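Long-range contacts in transcriptional activator, putative (Pyrococcus furiosus, PDB 1RTW), which is of unknown function but belongs to the all-helical TENA/THI-4/PQQC family and is a putative transcriptional activator: residues F2-I7 with A187-F191; K38-D43 with F201-G207; Y75-E79 with H155-F161; F53-L57 with G121-L125. All coordinates share one frame; numbering follows the deposited sequence.

Contact 1 (F2-I7 with A187-F191)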
loop_
_atom_site.group_PDB
_atom_site.type_symbol
_atom_site.label_atom_id
_atom_site.label_comp_id
_atom_site.label_asym_id
_atom_site.label_seq_id
_atom_site.Cartn_x
_atom_site.Cartn_y
_atom_site.Cartn_z
ATOM N N PHE B 2 5.476 -23.284 -15.273
ATOM C CA PHE B 2 4.824 -21.993 -15.468
ATOM C C PHE B 2 5.608 -21.009 -16.343
ATOM O O PHE B 2 5.059 -20.435 -17.280
ATOM C CB PHE B 2 4.542 -21.376 -14.099
ATOM C CG PHE B 2 3.489 -20.309 -14.107
ATOM C CD1 PHE B 2 2.213 -20.577 -14.590
ATOM C CD2 PHE B 2 3.752 -19.050 -13.566
ATOM C CE1 PHE B 2 1.202 -19.611 -14.528
ATOM C CE2 PHE B 2 2.749 -18.071 -13.499
ATOM C CZ PHE B 2 1.470 -18.356 -13.981
ATOM N N SER B 3 6.895 -20.846 -16.045
ATOM C CA SER B 3 7.764 -19.930 -16.782
ATOM C C SER B 3 7.769 -20.188 -18.283
ATOM O O SER B 3 7.597 -19.266 -19.080
ATOM C CB SER B 3 9.193 -19.999 -16.241
ATOM O OG SER B 3 9.714 -21.309 -16.350
ATOM N N GLU B 4 7.976 -21.444 -18.661
ATOM C CA GLU B 4 7.991 -21.815 -20.064
ATOM C C GLU B 4 6.601 -21.665 -20.665
ATOM O O GLU B 4 6.460 -21.288 -21.829
ATOM C CB GLU B 4 8.542 -23.228 -20.237
ATOM C CG GLU B 4 10.037 -23.305 -19.918
ATOM C CD GLU B 4 10.663 -24.665 -20.195
ATOM O OE1 GLU B 4 9.995 -25.539 -20.794
ATOM O OE2 GLU B 4 11.836 -24.857 -19.812
ATOM N N GLU B 5 5.578 -21.895 -19.850
ATOM C CA GLU B 5 4.205 -21.743 -20.311
ATOM C C GLU B 5 3.961 -20.278 -20.664
ATOM O O GLU B 5 3.451 -19.963 -21.743
ATOM C CB GLU B 5 3.225 -22.168 -19.222
ATOM C CG GLU B 5 3.209 -23.658 -18.936
ATOM C CD GLU B 5 2.299 -24.027 -17.770
ATOM O OE1 GLU B 5 1.353 -23.264 -17.462
ATOM O OE2 GLU B 5 2.538 -25.090 -17.155
ATOM N N LEU B 6 4.329 -19.392 -19.740
ATOM C CA LEU B 6 4.170 -17.955 -19.919
ATOM C C LEU B 6 4.803 -17.491 -21.222
ATOM O O LEU B 6 4.173 -16.781 -22.005
ATOM C CB LEU B 6 4.805 -17.210 -18.747
ATOM C CG LEU B 6 4.090 -17.343 -17.404
ATOM C CD1 LEU B 6 4.897 -16.642 -16.340
ATOM C CD2 LEU B 6 2.684 -16.758 -17.485
ATOM N N ILE B 7 6.037 -17.924 -21.455
ATOM C CA ILE B 7 6.780 -17.563 -22.655
ATOM C C ILE B 7 6.165 -18.089 -23.945
ATOM O O ILE B 7 6.108 -17.372 -24.943
ATOM C CB ILE B 7 8.249 -18.022 -22.541
ATOM C CG1 ILE B 7 8.980 -17.124 -21.542
ATOM C CG2 ILE B 7 8.942 -17.987 -23.902
ATOM C CD1 ILE B 7 10.361 -17.599 -21.181
ATOM N N ALA B 187 -1.975 -14.055 -13.069
ATOM C CA ALA B 187 -0.561 -13.852 -13.341
ATOM C C ALA B 187 -0.296 -13.962 -14.834
ATOM O O ALA B 187 0.497 -13.198 -15.372
ATOM C CB ALA B 187 0.275 -14.866 -12.580
ATOM N N ARG B 188 -0.941 -14.920 -15.500
ATOM C CA ARG B 188 -0.757 -15.076 -16.943
ATOM C C ARG B 188 -1.099 -13.761 -17.638
ATOM O O ARG B 188 -0.381 -13.322 -18.542
ATOM C CB ARG B 188 -1.631 -16.206 -17.506
ATOM C CG ARG B 188 -1.247 -17.600 -17.027
ATOM C CD ARG B 188 -2.109 -18.681 -17.685
ATOM N NE ARG B 188 -2.136 -19.931 -16.920
ATOM C CZ ARG B 188 -1.223 -20.897 -17.007
ATOM N NH1 ARG B 188 -0.195 -20.775 -17.837
ATOM N NH2 ARG B 188 -1.320 -21.978 -16.241
ATOM N N GLU B 189 -2.181 -13.129 -17.186
ATOM C CA GLU B 189 -2.624 -11.858 -17.746
ATOM C C GLU B 189 -1.596 -10.754 -17.514
ATOM O O GLU B 189 -1.334 -9.950 -18.405
ATOM C CB GLU B 189 -3.975 -11.436 -17.153
ATOM C CG GLU B 189 -5.188 -12.100 -17.805
ATOM C CD GLU B 189 -5.278 -11.834 -19.309
ATOM O OE1 GLU B 189 -4.939 -10.713 -19.753
ATOM O OE2 GLU B 189 -5.682 -12.756 -20.049
ATOM N N VAL B 190 -1.032 -10.703 -16.311
ATOM C CA VAL B 190 -0.034 -9.696 -16.001
ATOM C C VAL B 190 1.201 -9.894 -16.878
ATOM O O VAL B 190 1.740 -8.920 -17.412
ATOM C CB VAL B 190 0.320 -9.683 -14.490
ATOM C CG1 VAL B 190 1.527 -8.811 -14.231
ATOM C CG2 VAL B 190 -0.856 -9.138 -13.695
ATOM N N PHE B 191 1.606 -11.149 -17.075
ATOM C CA PHE B 191 2.772 -11.454 -17.911
ATOM C C PHE B 191 2.546 -10.943 -19.338
ATOM O O PHE B 191 3.451 -10.378 -19.965
ATOM C CB PHE B 191 3.062 -12.965 -17.924
ATOM C CG PHE B 191 4.359 -13.333 -18.616
ATOM C CD1 PHE B 191 4.417 -13.476 -20.006
ATOM C CD2 PHE B 191 5.532 -13.495 -17.880
ATOM C CE1 PHE B 191 5.623 -13.770 -20.649
ATOM C CE2 PHE B 191 6.741 -13.789 -18.510
ATOM C CZ PHE B 191 6.788 -13.926 -19.899
#

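Contact 2 (K38-D43 with F201-G207)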
loop_
_atom_site.group_PDB
_atom_site.type_symbol
_atom_site.label_atom_id
_atom_site.label_comp_id
_atom_site.label_asym_id
_atom_site.label_seq_id
_atom_site.Cartn_x
_atom_site.Cartn_y
_atom_site.Cartn_z
ATOM N N LYS B 38 17.388 9.210 -26.076
ATOM C CA LYS B 38 15.990 9.153 -25.678
ATOM C C LYS B 38 15.710 7.855 -24.916
ATOM O O LYS B 38 15.008 7.863 -23.907
ATOM C CB LYS B 38 15.080 9.279 -26.907
ATOM C CG LYS B 38 13.607 9.426 -26.574
ATOM C CD LYS B 38 12.839 10.022 -27.733
ATOM C CE LYS B 38 13.228 11.474 -27.972
ATOM N NZ LYS B 38 12.898 12.323 -26.787
ATOM N N TRP B 39 16.280 6.747 -25.382
ATOM C CA TRP B 39 16.088 5.474 -24.703
ATOM C C TRP B 39 16.707 5.525 -23.311
ATOM O O TRP B 39 16.119 5.038 -22.355
ATOM C CB TRP B 39 16.701 4.306 -25.490
ATOM C CG TRP B 39 16.746 3.038 -24.663
ATOM C CD1 TRP B 39 15.720 2.161 -24.449
ATOM C CD2 TRP B 39 17.842 2.575 -23.857
ATOM N NE1 TRP B 39 16.103 1.193 -23.554
ATOM C CE2 TRP B 39 17.398 1.422 -23.174
ATOM C CE3 TRP B 39 19.153 3.028 -23.643
ATOM C CZ2 TRP B 39 18.223 0.714 -22.280
ATOM C CZ3 TRP B 39 19.972 2.322 -22.753
ATOM C CH2 TRP B 39 19.503 1.178 -22.086
ATOM N N LEU B 40 17.892 6.125 -23.217
ATOM C CA LEU B 40 18.629 6.246 -21.966
ATOM C C LEU B 40 17.842 7.002 -20.897
ATOM O O LEU B 40 17.638 6.492 -19.797
ATOM C CB LEU B 40 19.966 6.947 -22.222
ATOM C CG LEU B 40 21.011 6.904 -21.113
ATOM C CD1 LEU B 40 21.688 5.549 -21.105
ATOM C CD2 LEU B 40 22.031 7.990 -21.330
ATOM N N VAL B 41 17.396 8.211 -21.229
ATOM C CA VAL B 41 16.621 9.050 -20.310
ATOM C C VAL B 41 15.377 8.323 -19.799
ATOM O O VAL B 41 15.058 8.368 -18.615
ATOM C CB VAL B 41 16.184 10.363 -21.011
ATOM C CG1 VAL B 41 15.240 11.152 -20.146
ATOM C CG2 VAL B 41 17.413 11.223 -21.353
ATOM N N ASN B 42 14.692 7.624 -20.694
ATOM C CA ASN B 42 13.485 6.913 -20.319
ATOM C C ASN B 42 13.719 5.604 -19.584
ATOM O O ASN B 42 12.965 5.254 -18.676
ATOM C CB ASN B 42 12.590 6.708 -21.533
ATOM C CG ASN B 42 11.924 7.984 -21.967
ATOM O OD1 ASN B 42 10.821 8.309 -21.523
ATOM N ND2 ASN B 42 12.593 8.730 -22.829
ATOM N N ASP B 43 14.753 4.870 -19.956
ATOM C CA ASP B 43 14.999 3.625 -19.253
ATOM C C ASP B 43 15.542 3.893 -17.852
ATOM O O ASP B 43 15.304 3.123 -16.930
ATOM C CB ASP B 43 15.935 2.714 -20.035
ATOM C CG ASP B 43 15.673 1.253 -19.745
ATOM O OD1 ASP B 43 14.542 0.787 -20.004
ATOM O OD2 ASP B 43 16.589 0.571 -19.247
ATOM N N PHE B 201 8.063 -0.210 -25.205
ATOM C CA PHE B 201 9.122 0.640 -24.690
ATOM C C PHE B 201 10.215 0.935 -25.710
ATOM O O PHE B 201 10.728 2.057 -25.764
ATOM C CB PHE B 201 9.726 0.031 -23.427
ATOM C CG PHE B 201 10.331 1.037 -22.507
ATOM C CD1 PHE B 201 11.652 1.451 -22.675
ATOM C CD2 PHE B 201 9.580 1.569 -21.454
ATOM C CE1 PHE B 201 12.219 2.381 -21.805
ATOM C CE2 PHE B 201 10.130 2.497 -20.574
ATOM C CZ PHE B 201 11.454 2.907 -20.748
ATOM N N TRP B 202 10.562 -0.059 -26.527
ATOM C CA TRP B 202 11.609 0.126 -27.527
ATOM C C TRP B 202 11.289 1.259 -28.503
ATOM O O TRP B 202 12.194 1.949 -28.961
ATOM C CB TRP B 202 11.873 -1.170 -28.288
ATOM C CG TRP B 202 12.385 -2.294 -27.429
ATOM C CD1 TRP B 202 11.705 -3.422 -27.067
ATOM C CD2 TRP B 202 13.674 -2.385 -26.800
ATOM N NE1 TRP B 202 12.484 -4.202 -26.247
ATOM C CE2 TRP B 202 13.693 -3.595 -26.072
ATOM C CE3 TRP B 202 14.801 -1.562 -26.776
ATOM C CZ2 TRP B 202 14.807 -3.998 -25.326
ATOM C CZ3 TRP B 202 15.906 -1.964 -26.029
ATOM C CH2 TRP B 202 15.900 -3.174 -25.318
ATOM N N ASP B 203 10.004 1.473 -28.785
ATOM C CA ASP B 203 9.582 2.539 -29.702
ATOM C C ASP B 203 9.886 3.951 -29.195
ATOM O O ASP B 203 10.029 4.881 -29.989
ATOM C CB ASP B 203 8.081 2.442 -30.006
ATOM C CG ASP B 203 7.718 1.198 -30.793
ATOM O OD1 ASP B 203 6.640 0.615 -30.526
ATOM O OD2 ASP B 203 8.505 0.806 -31.682
ATOM N N ILE B 204 9.979 4.105 -27.877
ATOM C CA ILE B 204 10.248 5.398 -27.256
ATOM C C ILE B 204 11.462 6.108 -27.848
ATOM O O ILE B 204 11.446 7.323 -28.014
ATOM C CB ILE B 204 10.421 5.254 -25.725
ATOM C CG1 ILE B 204 9.080 4.897 -25.078
ATOM C CG2 ILE B 204 10.957 6.533 -25.126
ATOM C CD1 ILE B 204 9.181 4.550 -23.598
ATOM N N ALA B 205 12.502 5.353 -28.177
ATOM C CA ALA B 205 13.707 5.937 -28.749
ATOM C C ALA B 205 13.435 6.740 -30.030
ATOM O O ALA B 205 14.103 7.742 -30.302
ATOM C CB ALA B 205 14.714 4.851 -29.021
ATOM N N TYR B 206 12.437 6.311 -30.802
ATOM C CA TYR B 206 12.102 6.985 -32.051
ATOM C C TYR B 206 11.012 8.032 -31.900
ATOM O O TYR B 206 10.635 8.691 -32.869
ATOM C CB TYR B 206 11.764 5.952 -33.125
ATOM C CG TYR B 206 12.861 4.920 -33.240
ATOM C CD1 TYR B 206 14.063 5.224 -33.877
ATOM C CD2 TYR B 206 12.749 3.690 -32.593
ATOM C CE1 TYR B 206 15.133 4.334 -33.853
ATOM C CE2 TYR B 206 13.807 2.793 -32.563
ATOM C CZ TYR B 206 15.002 3.122 -33.190
ATOM O OH TYR B 206 16.064 2.250 -33.121
ATOM N N GLY B 207 10.522 8.188 -30.670
ATOM C CA GLY B 207 9.503 9.180 -30.379
ATOM C C GLY B 207 10.062 10.569 -30.628
ATOM O O GLY B 207 11.270 10.792 -30.503
#

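Contact 3 (Y75-E79 with H155-F161)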
loop_
_atom_site.group_PDB
_atom_site.type_symbol
_atom_site.label_atom_id
_atom_site.label_comp_id
_atom_site.label_asym_id
_atom_site.label_seq_id
_atom_site.Cartn_x
_atom_site.Cartn_y
_atom_site.Cartn_z
ATOM N N TYR B 75 21.771 -5.427 -6.216
ATOM C CA TYR B 75 22.343 -5.731 -7.525
ATOM C C TYR B 75 21.767 -4.811 -8.613
ATOM O O TYR B 75 22.522 -4.092 -9.281
ATOM C CB TYR B 75 22.089 -7.208 -7.853
ATOM C CG TYR B 75 22.496 -7.662 -9.242
ATOM C CD1 TYR B 75 23.805 -7.499 -9.712
ATOM C CD2 TYR B 75 21.560 -8.267 -10.088
ATOM C CE1 TYR B 75 24.167 -7.929 -10.998
ATOM C CE2 TYR B 75 21.906 -8.702 -11.365
ATOM C CZ TYR B 75 23.203 -8.536 -11.818
ATOM O OH TYR B 75 23.522 -9.003 -13.080
ATOM N N ILE B 76 20.437 -4.773 -8.724
ATOM C CA ILE B 76 19.749 -3.937 -9.714
ATOM C C ILE B 76 20.018 -2.433 -9.507
ATOM O O ILE B 76 20.049 -1.675 -10.476
ATOM C CB ILE B 76 18.201 -4.171 -9.697
ATOM C CG1 ILE B 76 17.856 -5.659 -9.792
ATOM C CG2 ILE B 76 17.533 -3.438 -10.828
ATOM C CD1 ILE B 76 18.603 -6.402 -10.823
ATOM N N SER B 77 20.187 -2.003 -8.254
ATOM C CA SER B 77 20.463 -0.587 -7.947
ATOM C C SER B 77 21.781 -0.123 -8.577
ATOM O O SER B 77 21.980 1.071 -8.809
ATOM C CB SER B 77 20.547 -0.350 -6.437
ATOM O OG SER B 77 21.742 -0.903 -5.901
ATOM N N LYS B 78 22.677 -1.071 -8.836
ATOM C CA LYS B 78 23.965 -0.765 -9.449
ATOM C C LYS B 78 23.768 -0.194 -10.852
ATOM O O LYS B 78 24.577 0.627 -11.320
ATOM C CB LYS B 78 24.852 -2.013 -9.482
ATOM C CG LYS B 78 25.952 -2.024 -8.428
ATOM C CD LYS B 78 25.459 -1.551 -7.063
ATOM C CE LYS B 78 26.623 -1.246 -6.119
ATOM N NZ LYS B 78 26.178 -0.487 -4.912
ATOM N N GLU B 79 22.657 -0.590 -11.483
ATOM C CA GLU B 79 22.292 -0.128 -12.826
ATOM C C GLU B 79 22.174 1.393 -12.867
ATOM O O GLU B 79 22.426 2.002 -13.898
ATOM C CB GLU B 79 20.965 -0.752 -13.288
ATOM C CG GLU B 79 21.005 -2.247 -13.558
ATOM C CD GLU B 79 19.672 -2.801 -14.067
ATOM O OE1 GLU B 79 18.727 -2.019 -14.310
ATOM O OE2 GLU B 79 19.570 -4.031 -14.233
ATOM N N HIS B 155 26.119 -6.029 -19.475
ATOM C CA HIS B 155 25.401 -6.193 -18.220
ATOM C C HIS B 155 24.139 -7.053 -18.327
ATOM O O HIS B 155 23.983 -8.010 -17.575
ATOM C CB HIS B 155 25.060 -4.840 -17.578
ATOM C CG HIS B 155 24.215 -4.971 -16.344
ATOM N ND1 HIS B 155 22.887 -4.604 -16.315
ATOM C CD2 HIS B 155 24.479 -5.532 -15.146
ATOM C CE1 HIS B 155 22.369 -4.947 -15.150
ATOM N NE2 HIS B 155 23.308 -5.512 -14.421
ATOM N N TRP B 156 23.274 -6.751 -19.290
ATOM C CA TRP B 156 22.040 -7.513 -19.427
ATOM C C TRP B 156 22.151 -8.877 -20.103
ATOM O O TRP B 156 21.226 -9.694 -20.012
ATOM C CB TRP B 156 20.957 -6.661 -20.077
ATOM C CG TRP B 156 20.410 -5.646 -19.138
ATOM C CD1 TRP B 156 19.894 -5.874 -17.893
ATOM C CD2 TRP B 156 20.305 -4.246 -19.361
ATOM N NE1 TRP B 156 19.472 -4.699 -17.327
ATOM C CE2 TRP B 156 19.721 -3.673 -18.213
ATOM C CE3 TRP B 156 20.656 -3.404 -20.423
ATOM C CZ2 TRP B 156 19.462 -2.311 -18.096
ATOM C CZ3 TRP B 156 20.402 -2.055 -20.314
ATOM C CH2 TRP B 156 19.817 -1.516 -19.155
ATOM N N SER B 157 23.278 -9.121 -20.765
ATOM C CA SER B 157 23.512 -10.396 -21.438
ATOM C C SER B 157 24.518 -11.259 -20.672
ATOM O O SER B 157 24.722 -12.425 -21.009
ATOM C CB SER B 157 24.019 -10.164 -22.865
ATOM O OG SER B 157 25.321 -9.597 -22.864
ATOM N N SER B 158 25.123 -10.691 -19.630
ATOM C CA SER B 158 26.122 -11.407 -18.831
ATOM C C SER B 158 25.604 -12.681 -18.168
ATOM O O SER B 158 24.402 -12.850 -17.960
ATOM C CB SER B 158 26.718 -10.487 -17.760
ATOM O OG SER B 158 25.793 -10.235 -16.712
ATOM N N GLN B 159 26.537 -13.568 -17.831
ATOM C CA GLN B 159 26.218 -14.829 -17.169
ATOM C C GLN B 159 25.612 -14.522 -15.803
ATOM O O GLN B 159 24.703 -15.211 -15.350
ATOM C CB GLN B 159 27.488 -15.675 -17.000
ATOM C CG GLN B 159 27.268 -17.074 -16.414
ATOM C CD GLN B 159 26.520 -18.014 -17.350
ATOM O OE1 GLN B 159 26.190 -17.660 -18.485
ATOM N NE2 GLN B 159 26.255 -19.225 -16.876
ATOM N N GLU B 160 26.109 -13.464 -15.173
ATOM C CA GLU B 160 25.636 -13.040 -13.864
ATOM C C GLU B 160 24.156 -12.674 -13.905
ATOM O O GLU B 160 23.385 -13.108 -13.052
ATOM C CB GLU B 160 26.460 -11.850 -13.375
ATOM C CG GLU B 160 26.159 -11.432 -11.949
ATOM C CD GLU B 160 27.080 -10.332 -11.454
ATOM O OE1 GLU B 160 27.296 -9.345 -12.191
ATOM O OE2 GLU B 160 27.582 -10.455 -10.316
ATOM N N PHE B 161 23.765 -11.878 -14.895
ATOM C CA PHE B 161 22.370 -11.482 -15.031
ATOM C C PHE B 161 21.509 -12.699 -15.361
ATOM O O PHE B 161 20.414 -12.846 -14.832
ATOM C CB PHE B 161 22.197 -10.416 -16.112
ATOM C CG PHE B 161 20.879 -9.710 -16.050
ATOM C CD1 PHE B 161 20.683 -8.681 -15.141
ATOM C CD2 PHE B 161 19.831 -10.078 -16.884
ATOM C CE1 PHE B 161 19.460 -8.023 -15.055
ATOM C CE2 PHE B 161 18.602 -9.431 -16.811
ATOM C CZ PHE B 161 18.412 -8.396 -15.890
HETATM O O HOH W 1 23.375 -4.807 -11.704
#

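Contact 4 (F53-L57 with G121-L125)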
loop_
_atom_site.group_PDB
_atom_site.type_symbol
_atom_site.label_atom_id
_atom_site.label_comp_id
_atom_site.label_asym_id
_atom_site.label_seq_id
_atom_site.Cartn_x
_atom_site.Cartn_y
_atom_site.Cartn_z
ATOM N N PHE B 53 9.353 -0.987 -7.409
ATOM C CA PHE B 53 8.446 -2.099 -7.689
ATOM C C PHE B 53 8.914 -3.354 -6.948
ATOM O O PHE B 53 8.117 -4.084 -6.364
ATOM C CB PHE B 53 8.418 -2.344 -9.201
ATOM C CG PHE B 53 7.932 -3.701 -9.597
ATOM C CD1 PHE B 53 6.567 -3.983 -9.624
ATOM C CD2 PHE B 53 8.832 -4.684 -10.002
ATOM C CE1 PHE B 53 6.102 -5.216 -10.050
ATOM C CE2 PHE B 53 8.373 -5.930 -10.431
ATOM C CZ PHE B 53 6.996 -6.195 -10.456
HETATM N N MSE B 54 10.220 -3.595 -6.993
HETATM C CA MSE B 54 10.828 -4.731 -6.325
HETATM C C MSE B 54 10.754 -4.591 -4.811
HETATM O O MSE B 54 10.657 -5.583 -4.094
HETATM C CB MSE B 54 12.293 -4.860 -6.741
HETATM C CG MSE B 54 12.517 -5.189 -8.196
HETATM SE SE MSE B 54 14.378 -5.013 -8.655
HETATM C CE MSE B 54 14.996 -6.641 -7.817
ATOM N N ALA B 55 10.829 -3.359 -4.323
ATOM C CA ALA B 55 10.775 -3.113 -2.896
ATOM C C ALA B 55 9.343 -3.384 -2.401
ATOM O O ALA B 55 9.127 -3.895 -1.315
ATOM C CB ALA B 55 11.220 -1.691 -2.604
ATOM N N LEU B 56 8.359 -3.062 -3.227
ATOM C CA LEU B 56 6.978 -3.317 -2.875
ATOM C C LEU B 56 6.752 -4.823 -2.775
ATOM O O LEU B 56 6.072 -5.288 -1.861
ATOM C CB LEU B 56 6.067 -2.702 -3.913
ATOM C CG LEU B 56 5.945 -1.198 -3.709
ATOM C CD1 LEU B 56 5.159 -0.597 -4.846
ATOM C CD2 LEU B 56 5.260 -0.916 -2.392
ATOM N N LEU B 57 7.359 -5.580 -3.691
ATOM C CA LEU B 57 7.242 -7.028 -3.687
ATOM C C LEU B 57 7.937 -7.586 -2.447
ATOM O O LEU B 57 7.400 -8.462 -1.771
ATOM C CB LEU B 57 7.876 -7.630 -4.941
ATOM C CG LEU B 57 7.135 -7.433 -6.255
ATOM C CD1 LEU B 57 7.935 -8.047 -7.400
ATOM C CD2 LEU B 57 5.753 -8.061 -6.171
ATOM N N GLY B 121 2.770 -10.096 -8.963
ATOM C CA GLY B 121 3.911 -9.218 -8.848
ATOM C C GLY B 121 5.200 -9.902 -9.258
ATOM O O GLY B 121 5.966 -9.369 -10.062
ATOM N N PHE B 122 5.433 -11.091 -8.714
ATOM C CA PHE B 122 6.637 -11.841 -9.030
ATOM C C PHE B 122 6.638 -12.252 -10.501
ATOM O O PHE B 122 7.691 -12.304 -11.129
ATOM C CB PHE B 122 6.787 -13.058 -8.109
ATOM C CG PHE B 122 8.218 -13.465 -7.892
ATOM C CD1 PHE B 122 8.999 -12.807 -6.957
ATOM C CD2 PHE B 122 8.803 -14.460 -8.662
ATOM C CE1 PHE B 122 10.343 -13.128 -6.796
ATOM C CE2 PHE B 122 10.145 -14.788 -8.504
ATOM C CZ PHE B 122 10.919 -14.118 -7.570
ATOM N N THR B 123 5.456 -12.520 -11.053
ATOM C CA THR B 123 5.351 -12.881 -12.460
ATOM C C THR B 123 5.787 -11.673 -13.293
ATOM O O THR B 123 6.520 -11.822 -14.281
ATOM C CB THR B 123 3.898 -13.315 -12.839
ATOM O OG1 THR B 123 3.583 -14.539 -12.171
ATOM C CG2 THR B 123 3.758 -13.548 -14.324
ATOM N N ALA B 124 5.376 -10.473 -12.877
ATOM C CA ALA B 124 5.757 -9.255 -13.602
ATOM C C ALA B 124 7.275 -9.057 -13.544
ATOM O O ALA B 124 7.893 -8.641 -14.532
ATOM C CB ALA B 124 5.047 -8.035 -13.026
ATOM N N LEU B 125 7.867 -9.377 -12.391
ATOM C CA LEU B 125 9.301 -9.247 -12.213
ATOM C C LEU B 125 10.027 -10.151 -13.207
ATOM O O LEU B 125 10.888 -9.694 -13.952
ATOM C CB LEU B 125 9.710 -9.609 -10.785
ATOM C CG LEU B 125 11.229 -9.631 -10.545
ATOM C CD1 LEU B 125 11.793 -8.223 -10.683
ATOM C CD2 LEU B 125 11.515 -10.170 -9.179
#

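Contact 1 (F2-I7 with A187-F191)
Leu6 and Phe191 form the apolar centre of a helix-helix contact in which the N-terminal helix 2-8 lies against helix 181-201, with a salt bridge between Glu5 and Arg188 at its partly exposed edge. The axes of the two short segments approach to 10.5 Å and cross at -50°, and the backbones come nearest where Leu6 faces Arg188. Leu6 CB sits over the centre of one face of the Phe191 ring, 3.7 Å from the centroid and almost on the ring normal, a CH-pi contact, while Leu6 CD1 reaches Phe191 CD2 at 3.6 Å. In the all-helical TENA/THI-4/PQQC fold this packing joins the first helix of the chain to the last. The edge is more polar. Arg188 grips Glu5 with both terminal nitrogens on one oxygen, NH1 to OE1 at 3.0 Å and NH2 to OE1 at 3.2 Å; carboxylate and guanidinium planes are 7° apart, so the two groups are nearly coplanar. Phe2 lies over one face of the guanidinium, its CE1 3.7 Å from Arg188 CZ, and the ring arrives edge first. Phe2 CG lies anti to the backbone N (chi1 -160°), which swings the ring toward the neighbouring helix and brings CZ within 3.9 Å of Ala187 CB. Beyond the two segments, Phe2 and Leu6 also touch helix 159-176, and Phe191 packs on Cys127 of helix 118-142.

Contact 2 (K38-D43 with F201-G207)
Lys38 O is gripped by two donors of one residue, the side-chain ND2 of Asn42 at 2.8 Å and the backbone N of Asn42 at 3.2 Å, which arrive from opposite faces of the carbonyl plane. The ND2 bond is almost straight (175°) and lies in the amide plane, so it fixes the rotation of the Asn42 amide, whose OD1 accepts from Asp99 N. Held this way, the amide is met by Ile204, with CG2 3.6 Å from Asn42 ND2. Phe201 enters beside it: its ring edge faces the Asn42 backbone, CZ being 3.5 Å from Asn42 O, and CE1 comes within 3.3 Å of Asp43 OD1. A phosphate ion, probably from the crystallisation liquor, is bound near Asp43 and may mark a pocket. The Trp39 and Trp202 rings run nearly parallel, planes 6° apart, but are offset until little of one lies over the other (centroids 5.7 Å apart). The aliphatic part of Lys38, bent at chi3 (-68°), lies against the carbonyl oxygens of Ile204 and Ala205, with CD 3.1 Å from Ile204 O. The contact thus ties helix 33-60 to segment 201-207, which follows helix 181-201; helix 100-115 borders Asn42 and Phe201, helix 21-28 lies against Trp202 and Ala205, and helix 150-157 meets Trp39 and Asp43 through Trp156.

Contact 3 (Y75-E79 with H155-F161)
Glu79 meets His155 and Trp156 in the tight part of this contact, where Glu79 and Trp156 are buried, whereas the solvent side is the exposed Glu160 beside Tyr75. Glu79 OE2 is 3.1 Å from His155 CE1, at the edge of the imidazole, and accepts a bond of 3.2 Å from Trp156 NE1. That donor comes from above the carboxylate plane, 63° out of it, and the N-H...O angle is 141°, so the bond is bent. The Tyr75 hydroxyl is also closely packed, its OH 3.4 Å from CA of the buried Phe161. On the looser side the Tyr75 ring slides past Glu160, whose OE1 is 3.6 Å from Tyr75 CE1. A water bridges the segments, donating to Tyr75 O at 2.7 Å and bonding His155 NE2 at 2.8 Å. Ser158 caps the helix start, its OG accepting from Phe161 N. Helix 66-89 is thereby fitted against the junction of helices 150-157 and 159-176. A phosphate ion, probably from the crystallisation liquor, is bound near Glu79; with the carboxylate and its partners it may mark a polar pocket.

Contact 4 (F53-L57 with G121-L125)
Leu57 and Phe53 are the two bumps that helix 33-60 presses into the surface of helix 118-142; Gly121 supplies the hollow for Leu57, while Phe53 fills the recess beside it. Leu57 CD2 packs directly on the backbone of Gly121, which has no side chain, at 3.4 Å from its CA. Both methyls of the fork rest on this glycine, CD1 lying 3.6 Å from Gly121 O and also reaching Leu125 CB at 4.1 Å. The recess taken by Phe53 is bounded by Gly121, Ala124 and Leu125. Its CZ enters first, 3.4 Å from Gly121 O and 3.7 Å from Ala124 CB, while CE2 comes to 3.9 Å from Leu125 CB. With CG opposite the backbone N (chi1 160°), the ring projects across the interface. Leu125 answers as a bump from the other side, its CD1 resting 4.0 Å from CG of Met54, which is modelled as selenomethionine. The axes of the short segments run at 145°, a roughly antiparallel pairing of helices 33-60 and 118-142 in the buried core of the helical fold. Around this pair, helix 100-115 backs Phe53, helix 66-89 touches Met54 and Leu57, and helix 181-201 lies behind Ala124. Every touching residue is buried, and the contacting side chains are all hydrocarbon apart from the selenium of Met54, which implies that the helices are held here by apolar shape fit, without polar bonds between them.

How the contacts relate
Contacts 1 and 4 adjoin, their centres about 14 Å apart: Thr123 of contact 4 meets Ala187, Phe191 and Leu6 of contact 1, with Ala187 CB 3.4 Å from Thr123 OG1. Contact 4 in turn touches contact 3 where Ile76 CG1 comes to 3.6 Å from Met54 CE, and contact 3 touches contact 2 where Trp39 CH2 lies 3.8 Å from Trp156 CZ3. The four therefore form a chain in the order 1, 4, 3, 2, whose ends have centres about 25 Å apart on opposite sides of the protein's centre. Bound phosphate, probably from the crystallisation liquor, lies about 3 Å from the side chain of Glu79, 5 Å from Asp43 and 6 Å from Met54, consistent with a pocket near contacts 2 to 4.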